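Local coordinates for glycosyl hydrolase family 2, TIM barrel domain protein (Faecalibacterium prausnitzii A2-165, PDB 6ED2) that probably hydrolyses beta-glucuronides as a family 2 glycoside hydrolase, a beta-glucuronidase of a human gut bacterium, at residues V111-S116 with P199-A204; A121-N126 with N154-L159; G402-E407 with A447-Y452; S165-P170 with K406-A411. One frame throughout, in Å; residues are numbered along the deposited sequence.

Interaction 1: V111-S116 with P199-A204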
loop_
_atom_site.group_PDB
_atom_site.type_symbol
_atom_site.label_atom_id
_atom_site.label_comp_id
_atom_site.label_asym_id
_atom_site.label_seq_id
_atom_site.Cartn_x
_atom_site.Cartn_y
_atom_site.Cartn_z
ATOM N N VAL A 111 42.957 19.949 -17.273
ATOM C CA VAL A 111 42.451 19.909 -15.907
ATOM C C VAL A 111 41.212 19.023 -15.846
ATOM O O VAL A 111 40.282 19.202 -16.642
ATOM C CB VAL A 111 42.108 21.329 -15.394
ATOM C CG1 VAL A 111 41.745 21.287 -13.915
ATOM C CG2 VAL A 111 43.259 22.325 -15.665
ATOM N N LEU A 112 41.180 18.114 -14.867
ATOM C CA LEU A 112 39.989 17.333 -14.531
ATOM C C LEU A 112 39.208 18.005 -13.405
ATOM O O LEU A 112 39.795 18.405 -12.400
ATOM C CB LEU A 112 40.387 15.927 -14.093
ATOM C CG LEU A 112 41.078 15.102 -15.169
ATOM C CD1 LEU A 112 41.733 13.892 -14.539
ATOM C CD2 LEU A 112 40.061 14.705 -16.246
ATOM N N ARG A 113 37.892 18.131 -13.571
ATOM C CA ARG A 113 37.004 18.600 -12.512
ATOM C C ARG A 113 36.111 17.462 -12.029
ATOM O O ARG A 113 35.464 16.780 -12.840
ATOM C CB ARG A 113 36.128 19.766 -12.978
ATOM C CG ARG A 113 34.856 19.963 -12.108
ATOM C CD ARG A 113 35.154 20.575 -10.704
ATOM N NE ARG A 113 35.707 21.929 -10.791
ATOM C CZ ARG A 113 34.988 23.055 -10.802
ATOM N NH1 ARG A 113 33.656 23.020 -10.733
ATOM N NH2 ARG A 113 35.607 24.234 -10.893
ATOM N N PHE A 114 36.083 17.256 -10.718
ATOM C CA PHE A 114 35.104 16.403 -10.060
ATOM C C PHE A 114 34.101 17.281 -9.321
ATOM O O PHE A 114 34.479 18.022 -8.402
ATOM C CB PHE A 114 35.781 15.438 -9.097
ATOM C CG PHE A 114 36.733 14.499 -9.769
ATOM C CD1 PHE A 114 36.326 13.220 -10.124
ATOM C CD2 PHE A 114 38.027 14.895 -10.062
ATOM C CE1 PHE A 114 37.198 12.350 -10.765
ATOM C CE2 PHE A 114 38.914 14.026 -10.701
ATOM C CZ PHE A 114 38.498 12.759 -11.056
ATOM N N GLY A 115 32.838 17.235 -9.756
ATOM C CA GLY A 115 31.775 17.871 -8.991
ATOM C C GLY A 115 31.842 17.481 -7.525
ATOM O O GLY A 115 31.759 18.333 -6.638
ATOM N N SER A 116 32.047 16.189 -7.253
ATOM C CA SER A 116 32.296 15.700 -5.901
ATOM C C SER A 116 32.737 14.247 -5.982
ATOM O O SER A 116 32.447 13.542 -6.956
ATOM C CB SER A 116 31.055 15.818 -4.999
ATOM O OG SER A 116 30.022 14.940 -5.427
ATOM N N PRO A 199 28.705 15.286 -12.030
ATOM C CA PRO A 199 29.449 15.238 -13.294
ATOM C C PRO A 199 30.947 15.441 -13.118
ATOM O O PRO A 199 31.396 16.252 -12.297
ATOM C CB PRO A 199 28.829 16.378 -14.107
ATOM C CG PRO A 199 27.433 16.437 -13.616
ATOM C CD PRO A 199 27.452 16.053 -12.166
ATOM N N VAL A 200 31.709 14.666 -13.896
ATOM C CA VAL A 200 33.163 14.757 -14.018
ATOM C C VAL A 200 33.483 15.373 -15.378
ATOM O O VAL A 200 32.789 15.105 -16.366
ATOM C CB VAL A 200 33.811 13.366 -13.871
ATOM C CG1 VAL A 200 35.342 13.421 -14.060
ATOM C CG2 VAL A 200 33.405 12.714 -12.524
ATOM N N TRP A 201 34.518 16.209 -15.432
ATOM C CA TRP A 201 34.780 16.990 -16.633
ATOM C C TRP A 201 36.255 16.984 -16.984
ATOM O O TRP A 201 37.132 17.009 -16.114
ATOM C CB TRP A 201 34.364 18.453 -16.497
ATOM C CG TRP A 201 32.967 18.686 -16.086
ATOM C CD1 TRP A 201 32.512 18.865 -14.815
ATOM C CD2 TRP A 201 31.827 18.808 -16.947
ATOM N NE1 TRP A 201 31.154 19.092 -14.826
ATOM C CE2 TRP A 201 30.709 19.065 -16.121
ATOM C CE3 TRP A 201 31.639 18.715 -18.333
ATOM C CZ2 TRP A 201 29.419 19.238 -16.635
ATOM C CZ3 TRP A 201 30.357 18.893 -18.847
ATOM C CH2 TRP A 201 29.263 19.140 -17.997
ATOM N N LEU A 202 36.508 16.993 -18.282
ATOM C CA LEU A 202 37.837 17.166 -18.837
ATOM C C LEU A 202 37.858 18.531 -19.504
ATOM O O LEU A 202 36.987 18.836 -20.329
ATOM C CB LEU A 202 38.175 16.046 -19.832
ATOM C CG LEU A 202 39.486 16.146 -20.619
ATOM C CD1 LEU A 202 40.682 15.938 -19.714
ATOM C CD2 LEU A 202 39.511 15.144 -21.777
ATOM N N MET A 203 38.826 19.360 -19.116
ATOM C CA MET A 203 38.867 20.745 -19.550
ATOM C C MET A 203 40.199 21.056 -20.215
ATOM O O MET A 203 41.243 20.540 -19.807
ATOM C CB MET A 203 38.649 21.686 -18.357
ATOM C CG MET A 203 37.288 21.523 -17.673
ATOM S SD MET A 203 37.103 22.567 -16.198
ATOM C CE MET A 203 38.242 21.774 -15.098
ATOM N N ALA A 204 40.162 21.906 -21.236
ATOM C CA ALA A 204 41.357 22.556 -21.757
ATOM C C ALA A 204 41.209 24.041 -21.461
ATOM O O ALA A 204 40.240 24.668 -21.904
ATOM C CB ALA A 204 41.536 22.298 -23.256
#
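Val111 and Met203 face each other as an antiparallel hydrogen-bonded pair, and Arg113 with Trp201 forms the next one. Within the first pair Val111 N gives to Met203 O over 3.1 Å, nearly straight, while the return bond from Met203 N to Val111 O is shorter but more bent, at 142°. Trp201 N to Arg113 O spans 2.8 Å, and Arg113 N closes that pair on Trp201 O. Past the end of the regular strand, Gly115 N still reaches Pro199 O at 3.1 Å. At the non-hydrogen-bonded positions between, CA-H...O contacts fill in, Leu112 CA lying 3.3 Å from Trp201 O.

Strands 111-114 and 200-204 run at 157° to one another in the antiparallel beta-sandwich of the family 2 sugar-binding domain; strand 140-143 pairs with the former and strand 38-51 with the latter.

Apolar packing divides between two faces. On one, the methyl end of Met203 folds back at chi3 (-69°), which sets CE 3.6 Å from Arg113 CB and also against Val111 CG1. Arg113 brings its CG to the edge of the Trp201 ring, 3.7 Å from CD1, and then bends at chi2 and chi3; its guanidinium, almost perpendicular to the indole, leaves the pair to form a salt bridge with Asp141 and a hydrogen bond with the carbonyl of Leu29. On the other face, Val200 CG1 sits over one side of the Phe114 ring, and Leu112 CD2 meets Leu202 CD1 at 3.7 Å.

Interaction 2: A121-N126 with N154-L159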
loop_
_atom_site.group_PDB
_atom_site.type_symbol
_atom_site.label_atom_id
_atom_site.label_comp_id
_atom_site.label_asym_id
_atom_site.label_seq_id
_atom_site.Cartn_x
_atom_site.Cartn_y
_atom_site.Cartn_z
ATOM N N ALA A 121 39.077 11.492 -1.749
ATOM C CA ALA A 121 39.561 10.952 -3.015
ATOM C C ALA A 121 41.063 11.172 -3.174
ATOM O O ALA A 121 41.607 12.199 -2.754
ATOM C CB ALA A 121 38.813 11.587 -4.195
ATOM N N ARG A 122 41.715 10.187 -3.781
ATOM C CA ARG A 122 43.060 10.310 -4.334
ATOM C C ARG A 122 42.968 9.986 -5.818
ATOM O O ARG A 122 42.509 8.902 -6.195
ATOM C CB ARG A 122 44.046 9.374 -3.628
ATOM C CG ARG A 122 44.205 9.682 -2.139
ATOM C CD ARG A 122 45.031 8.648 -1.421
ATOM N NE ARG A 122 46.377 8.537 -1.978
ATOM C CZ ARG A 122 47.220 7.565 -1.644
ATOM N NH1 ARG A 122 46.843 6.639 -0.760
ATOM N NH2 ARG A 122 48.431 7.512 -2.184
ATOM N N VAL A 123 43.382 10.928 -6.656
ATOM C CA VAL A 123 43.228 10.819 -8.099
ATOM C C VAL A 123 44.582 10.511 -8.727
ATOM O O VAL A 123 45.580 11.186 -8.442
ATOM C CB VAL A 123 42.616 12.099 -8.684
ATOM C CG1 VAL A 123 42.542 12.025 -10.210
ATOM C CG2 VAL A 123 41.241 12.323 -8.072
ATOM N N PHE A 124 44.609 9.494 -9.582
ATOM C CA PHE A 124 45.782 9.113 -10.350
ATOM C C PHE A 124 45.461 9.220 -11.834
ATOM O O PHE A 124 44.372 8.838 -12.275
ATOM C CB PHE A 124 46.223 7.684 -10.022
ATOM C CG PHE A 124 46.462 7.445 -8.560
ATOM C CD1 PHE A 124 47.749 7.447 -8.049
ATOM C CD2 PHE A 124 45.399 7.212 -7.690
ATOM C CE1 PHE A 124 47.973 7.226 -6.696
ATOM C CE2 PHE A 124 45.621 7.001 -6.335
ATOM C CZ PHE A 124 46.910 7.008 -5.844
ATOM N N VAL A 125 46.407 9.754 -12.599
ATOM C CA VAL A 125 46.342 9.737 -14.050
ATOM C C VAL A 125 47.589 9.015 -14.557
ATOM O O VAL A 125 48.716 9.372 -14.190
ATOM C CB VAL A 125 46.210 11.150 -14.627
ATOM C CG1 VAL A 125 46.479 11.158 -16.127
ATOM C CG2 VAL A 125 44.815 11.670 -14.343
ATOM N N ASN A 126 47.382 7.970 -15.358
ATOM C CA ASN A 126 48.473 7.109 -15.822
ATOM C C ASN A 126 49.356 6.670 -14.664
ATOM O O ASN A 126 50.582 6.686 -14.752
ATOM C CB ASN A 126 49.304 7.804 -16.901
ATOM C CG ASN A 126 48.461 8.219 -18.092
ATOM O OD1 ASN A 126 47.532 7.498 -18.486
ATOM N ND2 ASN A 126 48.749 9.397 -18.650
ATOM N N ASN A 154 44.214 8.090 -21.893
ATOM C CA ASN A 154 44.832 8.241 -20.586
ATOM C C ASN A 154 43.971 7.559 -19.539
ATOM O O ASN A 154 42.739 7.602 -19.618
ATOM C CB ASN A 154 45.014 9.726 -20.262
ATOM C CG ASN A 154 45.997 10.398 -21.202
ATOM O OD1 ASN A 154 47.185 10.477 -20.900
ATOM N ND2 ASN A 154 45.516 10.862 -22.350
ATOM N N LYS A 155 44.618 6.927 -18.563
ATOM C CA LYS A 155 43.905 6.215 -17.513
ATOM C C LYS A 155 43.620 7.147 -16.338
ATOM O O LYS A 155 44.527 7.800 -15.812
ATOM C CB LYS A 155 44.693 5.001 -17.035
ATOM C CG LYS A 155 43.980 4.278 -15.907
ATOM C CD LYS A 155 44.261 2.796 -15.927
ATOM C CE LYS A 155 43.513 2.121 -17.051
ATOM N NZ LYS A 155 43.884 0.681 -17.108
ATOM N N LEU A 156 42.354 7.214 -15.938
ATOM C CA LEU A 156 41.919 7.973 -14.775
ATOM C C LEU A 156 41.484 6.981 -13.714
ATOM O O LEU A 156 40.520 6.235 -13.924
ATOM C CB LEU A 156 40.773 8.912 -15.133
ATOM C CG LEU A 156 40.057 9.625 -13.996
ATOM C CD1 LEU A 156 41.068 10.356 -13.092
ATOM C CD2 LEU A 156 39.051 10.587 -14.609
ATOM N N SER A 157 42.196 6.962 -12.590
ATOM C CA SER A 157 41.852 6.108 -11.459
ATOM C C SER A 157 41.570 6.972 -10.242
ATOM O O SER A 157 42.347 7.878 -9.927
ATOM C CB SER A 157 42.972 5.118 -11.137
ATOM O OG SER A 157 43.444 4.522 -12.326
ATOM N N VAL A 158 40.475 6.683 -9.550
ATOM C CA VAL A 158 40.103 7.411 -8.347
ATOM C C VAL A 158 40.030 6.417 -7.201
ATOM O O VAL A 158 39.237 5.468 -7.238
ATOM C CB VAL A 158 38.779 8.173 -8.515
ATOM C CG1 VAL A 158 38.422 8.917 -7.223
ATOM C CG2 VAL A 158 38.872 9.151 -9.674
ATOM N N LEU A 159 40.870 6.628 -6.192
ATOM C CA LEU A 159 40.790 5.890 -4.939
ATOM C C LEU A 159 39.946 6.729 -3.988
ATOM O O LEU A 159 40.365 7.812 -3.561
ATOM C CB LEU A 159 42.179 5.618 -4.373
ATOM C CG LEU A 159 42.220 5.151 -2.921
ATOM C CD1 LEU A 159 41.333 3.929 -2.710
ATOM C CD2 LEU A 159 43.666 4.861 -2.497
#
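Strands 121-125 and 154-159 run antiparallel at 161° with axes 4.6 Å apart, Arg122 pairing with Leu159 and Phe124 with Ser157 through two N-H...O bonds each. The bond from Phe124 N to Ser157 O is 2.8 Å long and almost straight.

Where the first strand ends, an asparagine side chain continues the pairing. Asn126 N gives to Lys155 O at 2.9 Å, but the return bond from Lys155 N goes to Asn126 OD1, at 3.0 Å, in place of a main-chain carbonyl. The same carboxamide uses its other end: ND2 donates to Asn154 OD1 at 2.9 Å, lying in the plane of the acceptor carbonyl and on a lone pair, although the two amide planes are turned 38° apart. With both ends bonded the Asn126 amide is fixed in rotation, and Asn154 OD1 also receives the backbone N-H of Arg149.

Val123 CG1 meets Leu156 CD1 at 3.6 Å, one branch crossing the other on the face that also carries Val125 and Val158. On the reverse face Phe124 lies alongside Leu159, its CG anti to the carbonyl carbon (chi1 -55°); this places the ring edge next to Leu159 CB, with Ser157 O in the ring plane. Arg122 runs beside Leu159 as well, NH1 4.0 Å from CD2, while its NE forms a salt bridge with Glu129.

Strand 128-134 borders the first strand and strand 92-101 the second, while the valine-leucine face packs on Leu112 and Phe114 of strand 109-114, the opposing layer of the beta-sandwich.

Interaction 3: G402-E407 with A447-Y452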
loop_
_atom_site.group_PDB
_atom_site.type_symbol
_atom_site.label_atom_id
_atom_site.label_comp_id
_atom_site.label_asym_id
_atom_site.label_seq_id
_atom_site.Cartn_x
_atom_site.Cartn_y
_atom_site.Cartn_z
ATOM N N GLY A 402 30.904 17.162 26.506
ATOM C CA GLY A 402 30.266 17.766 25.358
ATOM C C GLY A 402 31.066 17.594 24.079
ATOM O O GLY A 402 32.294 17.436 24.082
ATOM N N PHE A 403 30.341 17.646 22.954
ATOM C CA PHE A 403 30.975 17.374 21.668
ATOM C C PHE A 403 32.130 18.331 21.399
ATOM O O PHE A 403 33.152 17.928 20.831
ATOM C CB PHE A 403 29.960 17.430 20.522
ATOM C CG PHE A 403 30.500 16.869 19.254
ATOM C CD1 PHE A 403 31.144 17.688 18.336
ATOM C CD2 PHE A 403 30.429 15.509 19.002
ATOM C CE1 PHE A 403 31.688 17.156 17.177
ATOM C CE2 PHE A 403 30.965 14.969 17.841
ATOM C CZ PHE A 403 31.601 15.795 16.927
ATOM N N PHE A 404 32.002 19.590 21.815
ATOM C CA PHE A 404 33.018 20.589 21.519
ATOM C C PHE A 404 34.126 20.656 22.574
ATOM O O PHE A 404 34.960 21.565 22.520
ATOM C CB PHE A 404 32.355 21.953 21.319
ATOM C CG PHE A 404 31.483 22.007 20.090
ATOM C CD1 PHE A 404 32.039 21.843 18.824
ATOM C CD2 PHE A 404 30.109 22.164 20.198
ATOM C CE1 PHE A 404 31.248 21.853 17.678
ATOM C CE2 PHE A 404 29.300 22.184 19.057
ATOM C CZ PHE A 404 29.871 22.022 17.787
ATOM N N GLU A 405 34.179 19.701 23.499
ATOM C CA GLU A 405 35.336 19.543 24.371
ATOM C C GLU A 405 36.300 18.483 23.874
ATOM O O GLU A 405 37.348 18.288 24.497
ATOM C CB GLU A 405 34.914 19.153 25.797
ATOM C CG GLU A 405 33.797 19.972 26.398
ATOM C CD GLU A 405 33.492 19.540 27.827
ATOM O OE1 GLU A 405 32.620 18.662 28.039
ATOM O OE2 GLU A 405 34.151 20.077 28.739
ATOM N N LYS A 406 35.958 17.762 22.810
ATOM C CA LYS A 406 36.802 16.657 22.385
ATOM C C LYS A 406 38.178 17.174 21.986
ATOM O O LYS A 406 38.322 18.282 21.464
ATOM C CB LYS A 406 36.154 15.896 21.214
ATOM C CG LYS A 406 34.920 15.073 21.594
ATOM C CD LYS A 406 34.266 14.446 20.354
ATOM C CE LYS A 406 33.143 13.503 20.731
ATOM N NZ LYS A 406 33.645 12.116 20.942
ATOM N N GLU A 407 39.197 16.360 22.262
ATOM C CA GLU A 407 40.551 16.660 21.815
ATOM C C GLU A 407 40.620 16.886 20.309
ATOM O O GLU A 407 41.490 17.617 19.835
ATOM C CB GLU A 407 41.492 15.515 22.212
ATOM C CG GLU A 407 41.098 14.161 21.578
ATOM C CD GLU A 407 41.942 12.957 22.036
ATOM O OE1 GLU A 407 42.876 13.122 22.861
ATOM O OE2 GLU A 407 41.657 11.832 21.552
ATOM N N ALA A 447 30.086 22.686 26.490
ATOM C CA ALA A 447 31.230 23.545 26.762
ATOM C C ALA A 447 32.111 23.576 25.525
ATOM O O ALA A 447 32.267 22.563 24.841
ATOM C CB ALA A 447 32.029 23.030 27.965
ATOM N N GLY A 448 32.676 24.748 25.230
ATOM C CA GLY A 448 33.485 24.919 24.040
ATOM C C GLY A 448 32.718 25.336 22.803
ATOM O O GLY A 448 33.334 25.514 21.741
ATOM N N THR A 449 31.396 25.494 22.905
ATOM C CA THR A 449 30.592 25.914 21.760
ATOM C C THR A 449 31.050 27.268 21.238
ATOM O O THR A 449 31.247 27.446 20.025
ATOM C CB THR A 449 29.110 25.978 22.152
ATOM O OG1 THR A 449 28.611 24.660 22.387
ATOM C CG2 THR A 449 28.288 26.678 21.088
ATOM N N GLU A 450 31.213 28.245 22.148
ATOM C CA GLU A 450 31.559 29.598 21.723
ATOM C C GLU A 450 32.918 29.632 21.038
ATOM O O GLU A 450 33.087 30.311 20.021
ATOM C CB GLU A 450 31.552 30.558 22.910
ATOM C CG GLU A 450 30.237 30.649 23.636
ATOM C CD GLU A 450 30.240 29.855 24.943
ATOM O OE1 GLU A 450 30.595 28.628 24.939
ATOM O OE2 GLU A 450 29.889 30.475 25.976
ATOM N N GLU A 451 33.903 28.920 21.588
ATOM C CA GLU A 451 35.218 28.886 20.956
ATOM C C GLU A 451 35.143 28.280 19.556
ATOM O O GLU A 451 35.943 28.629 18.680
ATOM C CB GLU A 451 36.198 28.103 21.831
ATOM C CG GLU A 451 36.537 28.766 23.193
ATOM C CD GLU A 451 35.464 28.562 24.282
ATOM O OE1 GLU A 451 34.353 28.027 24.000
ATOM O OE2 GLU A 451 35.736 28.950 25.443
ATOM N N TYR A 452 34.184 27.384 19.326
ATOM C CA TYR A 452 34.020 26.778 18.012
ATOM C C TYR A 452 33.238 27.697 17.078
ATOM O O TYR A 452 33.670 27.947 15.951
ATOM C CB TYR A 452 33.330 25.415 18.154
ATOM C CG TYR A 452 33.392 24.588 16.906
ATOM C CD1 TYR A 452 34.464 23.735 16.669
ATOM C CD2 TYR A 452 32.392 24.665 15.949
ATOM C CE1 TYR A 452 34.536 22.975 15.511
ATOM C CE2 TYR A 452 32.452 23.901 14.785
ATOM C CZ TYR A 452 33.530 23.065 14.575
ATOM O OH TYR A 452 33.605 22.326 13.429
HETATM O O HOH W 1 35.411 24.268 21.045
HETATM O O HOH W 2 29.835 20.215 27.889
#
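Phe404 presses its ring onto Tyr452, CE1 standing 3.4 Å above the plane and over the centre of the tyrosine ring. Both lie in the TIM-barrel domain, where the loop 402-407, leading to helix 409-427, meets the start of helix 449-463. The ring planes make 34° and the centroids are 4.6 Å apart, an oblique pairing. Phe404 CD2 also touches Thr449 OG1, a hydroxyl already bonded to Ser446 O. With chi1 at -167°, the Tyr452 ring swings toward the loop, and its OH bonds to His416 ND1. Replacing Tyr452 by alanine is likely to leave Phe404 CE1 without its aromatic platform and His416 ND1 without that hydroxyl.

The backbones meet where Gly448 holds the N-cap position; a CB there would collide with Phe404 O. A water donates to Phe404 O and lies doubtfully close to Gly448 O. Further out, Glu405 CG lies 3.4 Å from Ala447 O, and a second water accepts from Ala447 N. The carboxylate is steadied within its own loop: Glu405 OE1 takes the N-H of Gly402 on its anti lone pair at 2.7 Å.

Interaction 4: S165-P170 with K406-A411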
loop_
_atom_site.group_PDB
_atom_site.type_symbol
_atom_site.label_atom_id
_atom_site.label_comp_id
_atom_site.label_asym_id
_atom_site.label_seq_id
_atom_site.Cartn_x
_atom_site.Cartn_y
_atom_site.Cartn_z
ATOM N N SER A 165 34.307 9.628 10.603
ATOM C CA SER A 165 35.054 9.918 11.825
ATOM C C SER A 165 34.467 11.167 12.468
ATOM O O SER A 165 33.554 11.799 11.924
ATOM C CB SER A 165 36.547 10.120 11.545
ATOM O OG SER A 165 36.741 11.422 11.013
ATOM N N GLU A 166 35.016 11.529 13.629
ATOM C CA GLU A 166 34.589 12.702 14.372
ATOM C C GLU A 166 35.341 13.968 13.965
ATOM O O GLU A 166 35.134 15.020 14.582
ATOM C CB GLU A 166 34.749 12.457 15.876
ATOM C CG GLU A 166 33.989 11.232 16.357
ATOM C CD GLU A 166 33.986 11.079 17.874
ATOM O OE1 GLU A 166 34.840 11.699 18.547
ATOM O OE2 GLU A 166 33.098 10.359 18.392
ATOM N N THR A 167 36.203 13.898 12.949
ATOM C CA THR A 167 36.919 15.081 12.487
ATOM C C THR A 167 36.503 15.516 11.084
ATOM O O THR A 167 37.156 16.391 10.503
ATOM C CB THR A 167 38.435 14.847 12.540
ATOM O OG1 THR A 167 38.757 13.603 11.910
ATOM C CG2 THR A 167 38.915 14.804 13.977
ATOM N N MET A 168 35.425 14.961 10.536
ATOM C CA MET A 168 34.994 15.268 9.179
ATOM C C MET A 168 33.561 15.789 9.173
ATOM O O MET A 168 32.808 15.653 10.139
ATOM C CB MET A 168 35.075 14.026 8.283
ATOM C CG MET A 168 34.143 12.915 8.765
ATOM S SD MET A 168 34.062 11.484 7.671
ATOM C CE MET A 168 32.996 12.111 6.350
ATOM N N LEU A 169 33.185 16.365 8.040
ATOM C CA LEU A 169 31.820 16.771 7.771
ATOM C C LEU A 169 31.258 15.896 6.660
ATOM O O LEU A 169 31.747 15.977 5.520
ATOM C CB LEU A 169 31.783 18.236 7.364
ATOM C CG LEU A 169 32.004 19.314 8.423
ATOM C CD1 LEU A 169 33.452 19.387 8.911
ATOM C CD2 LEU A 169 31.606 20.618 7.794
ATOM N N PRO A 170 30.234 15.060 6.912
ATOM C CA PRO A 170 29.486 14.906 8.167
ATOM C C PRO A 170 30.160 13.941 9.140
ATOM O O PRO A 170 31.011 13.146 8.735
ATOM C CB PRO A 170 28.149 14.344 7.695
ATOM C CG PRO A 170 28.533 13.472 6.517
ATOM C CD PRO A 170 29.705 14.178 5.850
ATOM N N LYS A 406 35.958 17.762 22.810
ATOM C CA LYS A 406 36.802 16.657 22.385
ATOM C C LYS A 406 38.178 17.174 21.986
ATOM O O LYS A 406 38.322 18.282 21.464
ATOM C CB LYS A 406 36.154 15.896 21.214
ATOM C CG LYS A 406 34.920 15.073 21.594
ATOM C CD LYS A 406 34.266 14.446 20.354
ATOM C CE LYS A 406 33.143 13.503 20.731
ATOM N NZ LYS A 406 33.645 12.116 20.942
ATOM N N GLU A 407 39.197 16.360 22.262
ATOM C CA GLU A 407 40.551 16.660 21.815
ATOM C C GLU A 407 40.620 16.886 20.309
ATOM O O GLU A 407 41.490 17.617 19.835
ATOM C CB GLU A 407 41.492 15.515 22.212
ATOM C CG GLU A 407 41.098 14.161 21.578
ATOM C CD GLU A 407 41.942 12.957 22.036
ATOM O OE1 GLU A 407 42.876 13.122 22.861
ATOM O OE2 GLU A 407 41.657 11.832 21.552
ATOM N N THR A 408 39.729 16.263 19.539
ATOM C CA THR A 408 39.809 16.309 18.084
ATOM C C THR A 408 39.170 17.559 17.494
ATOM O O THR A 408 39.252 17.760 16.280
ATOM C CB THR A 408 39.149 15.060 17.503
ATOM O OG1 THR A 408 37.864 14.876 18.111
ATOM C CG2 THR A 408 40.004 13.831 17.773
ATOM N N THR A 409 38.545 18.392 18.325
ATOM C CA THR A 409 37.872 19.601 17.856
ATOM C C THR A 409 38.724 20.503 16.962
ATOM O O THR A 409 38.175 21.034 15.979
ATOM C CB THR A 409 37.350 20.382 19.079
ATOM O OG1 THR A 409 36.561 19.514 19.907
ATOM C CG2 THR A 409 36.517 21.613 18.662
ATOM N N PRO A 410 40.019 20.753 17.235
ATOM C CA PRO A 410 40.775 21.625 16.314
ATOM C C PRO A 410 40.848 21.070 14.906
ATOM O O PRO A 410 40.778 21.841 13.941
ATOM C CB PRO A 410 42.169 21.719 16.964
ATOM C CG PRO A 410 41.935 21.433 18.419
ATOM C CD PRO A 410 40.829 20.387 18.417
ATOM N N ALA A 411 40.997 19.747 14.769
ATOM C CA ALA A 411 41.015 19.127 13.449
ATOM C C ALA A 411 39.653 19.244 12.772
ATOM O O ALA A 411 39.570 19.583 11.587
ATOM C CB ALA A 411 41.434 17.657 13.563
#
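Glu166 OE1 receives Lys406 NZ at 2.7 Å, a salt bridge between the loop following strand 152-161 of the sugar-binding domain and the loop that leads into helix 409-427 in the TIM-barrel domain. The ammonium arrives on the syn side of OE1, 26° out of the carboxylate plane, with OE2 3.1 Å from NZ. Lys406 is extended until chi4, where a turn of -89° swings NZ across the glutamate, and the two side chains cross at about a right angle. The other oxygen, OE2, accepts from Tyr187 OH, and the carboxylate thus has a second partner. A glutamine at Glu166 would probably weaken the link, since Lys406 would lose its countercharge between the domains.

Beside this bridge the contact is apolar. Thr167 directs CG2, anti to the carbonyl carbon, at the helix side, and the methyl lies 3.5 Å from Thr408 CB and 3.8 Å from Ala411 CB. Its OG1 is left to pair with Ser165 OG, while Thr167 O accepts from Asn415 ND2 on the same helix, adding a second polar tie between the domains. Further along the same loop, Leu169 packs on Leu412 and His416.

On the helix side, a type I beta turn runs from Lys406 to Thr409. Lys406 O is gripped twice from one face of its plane, by Thr409 N at 3.1 Å and by Thr409 OG1 at 2.7 Å.

Overall arrangement
Interactions 1 and 2 lie in the sugar-binding domain, centres 12 Å apart, and interaction 2 is nested along the chain within the loop that interaction 1 closes. They meet through packing, Phe114 CE1 lying 3.8 Å from Val158 CG2, as facing layers of one sandwich. Interaction 3 comes later in the chain, in the TIM-barrel domain, its centre about 37 Å from that of interaction 1. Interaction 4 reaches from one domain to the other, its segments 236 residues apart, and crosses interaction 1 in chain order. Its centre is 11 Å from that of interaction 3: the loop 402-407 packs within the barrel domain through Phe404, while its Lys406 reaches the sugar-binding domain.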